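Acireductone dioxygenase (Bacillus anthracis, PDB 4QGL) probably oxidises an acireductone of the methionine salvage pathway with molecular oxygen, giving different products depending on whether iron or nickel is bound. Local coordinates at residues T15-E20 / S24-E29; D70-R75 / I161-T166. One frame throughout, in Å; residues are numbered along the deposited sequence.

Overall arrangement
Both interactions place a helix against a sheet of the cupin fold, but at different depths. Interaction 1 lies at the surface and is local in sequence: strand 16-17, an edge strand of one antiparallel sheet, runs by a short turn into helix 20-29, and the contact combines a helical backbone bond with a methyl over an aromatic ring. Interaction 2 is buried and joins parts of the chain more than eighty residues apart, helix 65-75 and the inner strand 158-164 of the other sheet; it is almost wholly aliphatic, with no hydrogen bond across it. The two share no element, do not touch, and have centres about 23 Å apart.

Interaction 1: T15-E20 / S24-E29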
loop_
_atom_site.group_PDB
_atom_site.type_symbol
_atom_site.label_atom_id
_atom_site.label_comp_id
_atom_site.label_asym_id
_atom_site.label_seq_id
_atom_site.Cartn_x
_atom_site.Cartn_y
_atom_site.Cartn_z
ATOM N N THR A 15 -18.429 -10.974 -0.756
ATOM C CA THR A 15 -19.108 -9.756 -1.178
ATOM C C THR A 15 -18.138 -8.574 -1.412
ATOM O O THR A 15 -17.074 -8.526 -0.834
ATOM C CB THR A 15 -20.166 -9.353 -0.123
ATOM O OG1 THR A 15 -19.596 -9.412 1.203
ATOM C CG2 THR A 15 -21.403 -10.282 -0.223
ATOM N N ARG A 16 -18.559 -7.631 -2.247
ATOM C CA ARG A 16 -17.741 -6.502 -2.677
ATOM C C ARG A 16 -18.328 -5.093 -2.337
ATOM O O ARG A 16 -19.489 -4.805 -2.600
ATOM C CB ARG A 16 -17.502 -6.599 -4.199
ATOM C CG ARG A 16 -16.449 -7.624 -4.612
ATOM C CD ARG A 16 -16.161 -7.618 -6.116
ATOM N NE ARG A 16 -15.184 -6.595 -6.514
ATOM C CZ ARG A 16 -13.871 -6.636 -6.247
ATOM N NH1 ARG A 16 -13.327 -7.639 -5.573
ATOM N NH2 ARG A 16 -13.083 -5.651 -6.624
ATOM N N ILE A 17 -17.504 -4.212 -1.784
ATOM C CA ILE A 17 -17.886 -2.813 -1.634
ATOM C C ILE A 17 -17.085 -1.975 -2.632
ATOM O O ILE A 17 -15.869 -1.935 -2.579
ATOM C CB ILE A 17 -17.630 -2.307 -0.207
ATOM C CG1 ILE A 17 -18.342 -3.171 0.811
ATOM C CG2 ILE A 17 -18.104 -0.880 -0.020
ATOM C CD1 ILE A 17 -17.572 -3.234 2.108
ATOM N N GLU A 18 -17.780 -1.298 -3.534
ATOM C CA GLU A 18 -17.129 -0.534 -4.595
ATOM C C GLU A 18 -17.439 0.965 -4.599
ATOM O O GLU A 18 -16.709 1.724 -5.192
ATOM C CB GLU A 18 -17.527 -1.122 -5.951
ATOM C CG GLU A 18 -17.060 -2.545 -6.187
ATOM C CD GLU A 18 -17.756 -3.184 -7.377
ATOM O OE1 GLU A 18 -17.105 -3.459 -8.395
ATOM O OE2 GLU A 18 -18.973 -3.407 -7.305
ATOM N N ASN A 19 -18.521 1.388 -3.964
ATOM C CA ASN A 19 -18.870 2.808 -3.875
ATOM C C ASN A 19 -17.839 3.611 -3.064
ATOM O O ASN A 19 -17.366 3.141 -2.037
ATOM C CB ASN A 19 -20.273 2.920 -3.270
ATOM C CG ASN A 19 -20.728 4.360 -3.055
ATOM O OD1 ASN A 19 -20.366 5.001 -2.077
ATOM N ND2 ASN A 19 -21.566 4.855 -3.949
ATOM N N GLU A 20 -17.498 4.817 -3.519
ATOM C CA GLU A 20 -16.396 5.578 -2.894
ATOM C C GLU A 20 -16.614 5.854 -1.424
ATOM O O GLU A 20 -15.755 5.606 -0.577
ATOM C CB GLU A 20 -16.206 6.950 -3.519
ATOM C CG GLU A 20 -16.609 7.101 -4.967
ATOM C CD GLU A 20 -16.007 8.356 -5.611
ATOM O OE1 GLU A 20 -16.189 8.514 -6.851
ATOM O OE2 GLU A 20 -15.355 9.161 -4.873
ATOM N N SER A 24 -14.617 4.168 2.054
ATOM C CA SER A 24 -13.860 4.955 3.019
ATOM C C SER A 24 -14.535 4.885 4.372
ATOM O O SER A 24 -13.859 4.755 5.372
ATOM C CB SER A 24 -13.637 6.405 2.528
ATOM O OG SER A 24 -14.855 7.115 2.319
ATOM N N LYS A 25 -15.863 4.922 4.405
ATOM C CA LYS A 25 -16.562 4.678 5.664
ATOM C C LYS A 25 -16.203 3.342 6.293
ATOM O O LYS A 25 -15.931 3.279 7.497
ATOM C CB LYS A 25 -18.060 4.800 5.490
ATOM C CG LYS A 25 -18.486 6.259 5.579
ATOM C CD LYS A 25 -19.938 6.436 5.201
ATOM C CE LYS A 25 -20.368 7.878 5.395
ATOM N NZ LYS A 25 -21.714 8.108 4.797
ATOM N N PHE A 26 -16.159 2.289 5.466
ATOM C CA PHE A 26 -15.772 0.959 5.936
ATOM C C PHE A 26 -14.336 0.912 6.481
ATOM O O PHE A 26 -14.105 0.406 7.564
ATOM C CB PHE A 26 -15.991 -0.068 4.830
ATOM C CG PHE A 26 -15.538 -1.433 5.187
ATOM C CD1 PHE A 26 -16.393 -2.319 5.822
ATOM C CD2 PHE A 26 -14.255 -1.834 4.907
ATOM C CE1 PHE A 26 -15.981 -3.596 6.159
ATOM C CE2 PHE A 26 -13.827 -3.101 5.252
ATOM C CZ PHE A 26 -14.696 -3.987 5.872
ATOM N N LEU A 27 -13.388 1.465 5.742
ATOM C CA LEU A 27 -11.992 1.490 6.172
ATOM C C LEU A 27 -11.820 2.308 7.445
ATOM O O LEU A 27 -11.008 1.979 8.305
ATOM C CB LEU A 27 -11.108 2.039 5.057
ATOM C CG LEU A 27 -11.044 1.120 3.840
ATOM C CD1 LEU A 27 -10.387 1.791 2.649
ATOM C CD2 LEU A 27 -10.330 -0.179 4.177
ATOM N N GLN A 28 -12.606 3.363 7.567
ATOM C CA GLN A 28 -12.613 4.212 8.757
ATOM C C GLN A 28 -13.033 3.427 9.988
ATOM O O GLN A 28 -12.428 3.534 11.055
ATOM C CB GLN A 28 -13.624 5.319 8.528
ATOM C CG GLN A 28 -13.441 6.582 9.332
ATOM C CD GLN A 28 -13.445 7.782 8.418
ATOM O OE1 GLN A 28 -13.768 7.654 7.213
ATOM N NE2 GLN A 28 -13.048 8.956 8.958
ATOM N N GLU A 29 -14.084 2.630 9.823
ATOM C CA GLU A 29 -14.521 1.775 10.893
ATOM C C GLU A 29 -13.476 0.721 11.262
ATOM O O GLU A 29 -13.422 0.319 12.411
ATOM C CB GLU A 29 -15.889 1.167 10.585
ATOM C CG GLU A 29 -17.033 2.087 11.024
ATOM C CD GLU A 29 -17.099 2.296 12.552
ATOM O OE1 GLU A 29 -17.390 3.428 13.038
ATOM O OE2 GLU A 29 -16.851 1.309 13.291
#
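The apolar half of this contact is Ile17 against Phe26. The CD1 methyl of Ile17 sits over one face of the Phe26 ring, 4.2 Å from its centroid and 21° off the normal, in a CH-pi contact. It is displaced toward the rim on the CD1 side, where Ile17 CD1 is 4.0 Å from Phe26 CD1. Phe26 presents that face with CG anti to its backbone N (chi1 176°), and the two side chains cross at about a right angle. Phe130 meets the same ring edge-to-face, while the Phe26 side chain also touches Ile8 of strand 7-10.

The polar half belongs to the helix backbone. Ser24 N donates to Glu20 O at 3.2 Å in a nearly straight bond (166° at the hydrogen), tilted somewhat from the carbonyl plane; it is the i to i+4 link of the first helical turn. Ser24 OG hydrogen-bonds to Val21 O. Just ahead, Asn19 is the N-cap, its OD1 accepting from Lys22 N.

Ile17 is tied by backbone hydrogen bonds to Ile8, so the arrangement is a strand at the edge of a cupin sheet leading through a short turn into a helix, N-capped by Asn19, that folds back over the same sheet.

Interaction 2: D70-R75 / I161-T166; sequences DVSARR and IRIFVT
Ser72 OG does two things here: it hydrogen-bonds to Ile68 O, one turn back in its own helix, and it lies 3.8 Å from Ile163 CG2 on the strand. With chi1 at -68°, the hydroxyl sits beside the backbone N, where it can reach that carbonyl. Its polar need is thus met within the helix, and toward the strand it offers only van der Waals contact; no hydrogen bond crosses between 70-75 and 161-166.

The other half of the contact is purely aliphatic. Val71 CG1 meets Ile163 CD1 at 3.8 Å, and the two side chains cross obliquely. Ile163 has an extended outer torsion (chi2 177°), which carries CD1 to Val71, whereas the CG2 branch goes to Ser72. One isoleucine therefore spans two successive helix residues with its two branches, and it also rests on Tyr77 and on Val110 of the adjacent strand.

Two residues earlier on the strand, Ile161 packs against helix 54-63.

The side chain of Ile163 is about 12 Å from a bound cadmium ion and about 7 Å from that of Arg111, predicted to be important for generating the dianion. Val110 directly follows Glu109, a cadmium ligand. The arrangement is that of a helix laid on an antiparallel sheet of the cupin fold, with 65-75 resting on the face that carries Ile163 and Val110.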
loop_
_atom_site.group_PDB
_atom_site.type_symbol
_atom_site.label_atom_id
_atom_site.label_comp_id
_atom_site.label_asym_id
_atom_site.label_seq_id
_atom_site.Cartn_x
_atom_site.Cartn_y
_atom_site.Cartn_z
ATOM N N ASP A 70 2.244 16.052 4.915
ATOM C CA ASP A 70 0.963 16.157 5.621
ATOM C C ASP A 70 0.637 14.887 6.384
ATOM O O ASP A 70 0.259 14.937 7.539
ATOM C CB ASP A 70 -0.178 16.500 4.654
ATOM C CG ASP A 70 -0.079 17.940 4.072
ATOM O OD1 ASP A 70 0.658 18.827 4.608
ATOM O OD2 ASP A 70 -0.775 18.176 3.051
ATOM N N VAL A 71 0.798 13.759 5.714
ATOM C CA VAL A 71 0.596 12.444 6.318
ATOM C C VAL A 71 1.703 12.095 7.353
ATOM O O VAL A 71 1.428 11.463 8.373
ATOM C CB VAL A 71 0.381 11.335 5.232
ATOM C CG1 VAL A 71 1.670 10.922 4.532
ATOM C CG2 VAL A 71 -0.278 10.115 5.828
ATOM N N SER A 72 2.936 12.536 7.126
ATOM C CA SER A 72 3.967 12.299 8.099
ATOM C C SER A 72 3.756 13.122 9.363
ATOM O O SER A 72 4.085 12.658 10.426
ATOM C CB SER A 72 5.315 12.584 7.495
ATOM O OG SER A 72 5.597 11.623 6.507
ATOM N N ALA A 73 3.200 14.325 9.256
ATOM C CA ALA A 73 2.960 15.195 10.434
ATOM C C ALA A 73 1.667 14.861 11.162
ATOM O O ALA A 73 1.626 14.897 12.370
ATOM C CB ALA A 73 2.955 16.676 10.031
ATOM N N ARG A 74 0.610 14.579 10.406
ATOM C CA ARG A 74 -0.682 14.158 10.965
ATOM C C ARG A 74 -0.510 12.888 11.810
ATOM O O ARG A 74 -0.986 12.817 12.931
ATOM C CB ARG A 74 -1.704 13.929 9.821
ATOM C CG ARG A 74 -3.150 13.598 10.234
ATOM C CD ARG A 74 -4.141 13.601 9.051
ATOM N NE ARG A 74 -3.948 14.803 8.224
ATOM C CZ ARG A 74 -3.647 14.826 6.921
ATOM N NH1 ARG A 74 -3.466 16.006 6.320
ATOM N NH2 ARG A 74 -3.541 13.701 6.207
ATOM N N ARG A 75 0.218 11.913 11.272
ATOM C CA ARG A 75 0.334 10.596 11.890
ATOM C C ARG A 75 1.668 10.277 12.605
ATOM O O ARG A 75 1.786 9.204 13.201
ATOM C CB ARG A 75 0.048 9.525 10.825
ATOM C CG ARG A 75 -1.430 9.204 10.640
ATOM C CD ARG A 75 -1.967 8.437 11.847
ATOM N NE ARG A 75 -3.349 7.995 11.662
ATOM C CZ ARG A 75 -3.721 6.768 11.298
ATOM N NH1 ARG A 75 -2.818 5.812 11.070
ATOM N NH2 ARG A 75 -5.012 6.496 11.168
ATOM N N ILE A 161 5.778 3.967 -2.574
ATOM C CA ILE A 161 6.508 4.716 -1.593
ATOM C C ILE A 161 6.189 4.121 -0.228
ATOM O O ILE A 161 5.042 3.918 0.086
ATOM C CB ILE A 161 6.108 6.201 -1.604
ATOM C CG1 ILE A 161 6.306 6.786 -2.991
ATOM C CG2 ILE A 161 6.966 6.948 -0.622
ATOM C CD1 ILE A 161 5.725 8.178 -3.155
ATOM N N ARG A 162 7.198 3.845 0.583
ATOM C CA ARG A 162 6.965 3.384 1.916
ATOM C C ARG A 162 7.289 4.495 2.877
ATOM O O ARG A 162 8.369 5.101 2.806
ATOM C CB ARG A 162 7.858 2.215 2.226
ATOM C CG ARG A 162 8.012 1.268 1.067
ATOM C CD ARG A 162 9.448 0.828 1.036
ATOM N NE ARG A 162 9.645 -0.397 1.797
ATOM C CZ ARG A 162 10.828 -0.837 2.202
ATOM N NH1 ARG A 162 10.899 -1.963 2.880
ATOM N NH2 ARG A 162 11.938 -0.160 1.936
ATOM N N ILE A 163 6.359 4.757 3.784
ATOM C CA ILE A 163 6.597 5.719 4.833
ATOM C C ILE A 163 6.670 4.952 6.148
ATOM O O ILE A 163 5.864 4.113 6.408
ATOM C CB ILE A 163 5.489 6.792 4.836
ATOM C CG1 ILE A 163 5.334 7.379 3.428
ATOM C CG2 ILE A 163 5.822 7.920 5.805
ATOM C CD1 ILE A 163 4.211 8.394 3.303
ATOM N N PHE A 164 7.670 5.216 6.955
ATOM C CA PHE A 164 7.843 4.510 8.196
ATOM C C PHE A 164 8.235 5.454 9.326
ATOM O O PHE A 164 8.662 6.590 9.097
ATOM C CB PHE A 164 8.895 3.417 8.027
ATOM C CG PHE A 164 9.979 3.740 7.031
ATOM C CD1 PHE A 164 9.760 3.599 5.678
ATOM C CD2 PHE A 164 11.248 4.126 7.451
ATOM C CE1 PHE A 164 10.762 3.880 4.761
ATOM C CE2 PHE A 164 12.263 4.392 6.535
ATOM C CZ PHE A 164 12.011 4.279 5.190
ATOM N N VAL A 165 8.065 4.972 10.546
ATOM C CA VAL A 165 8.607 5.618 11.755
ATOM C C VAL A 165 10.108 5.382 11.941
ATOM O O VAL A 165 10.892 6.321 12.134
ATOM C CB VAL A 165 7.911 5.088 13.011
ATOM C CG1 VAL A 165 8.699 5.439 14.255
ATOM C CG2 VAL A 165 6.482 5.621 13.080
ATOM N N THR A 166 10.504 4.121 11.939
ATOM C CA THR A 166 11.918 3.757 12.030
ATOM C C THR A 166 12.129 2.614 11.078
ATOM O O THR A 166 11.156 1.930 10.702
ATOM C CB THR A 166 12.277 3.267 13.442
ATOM O OG1 THR A 166 11.284 2.322 13.893
ATOM C CG2 THR A 166 12.318 4.439 14.415
#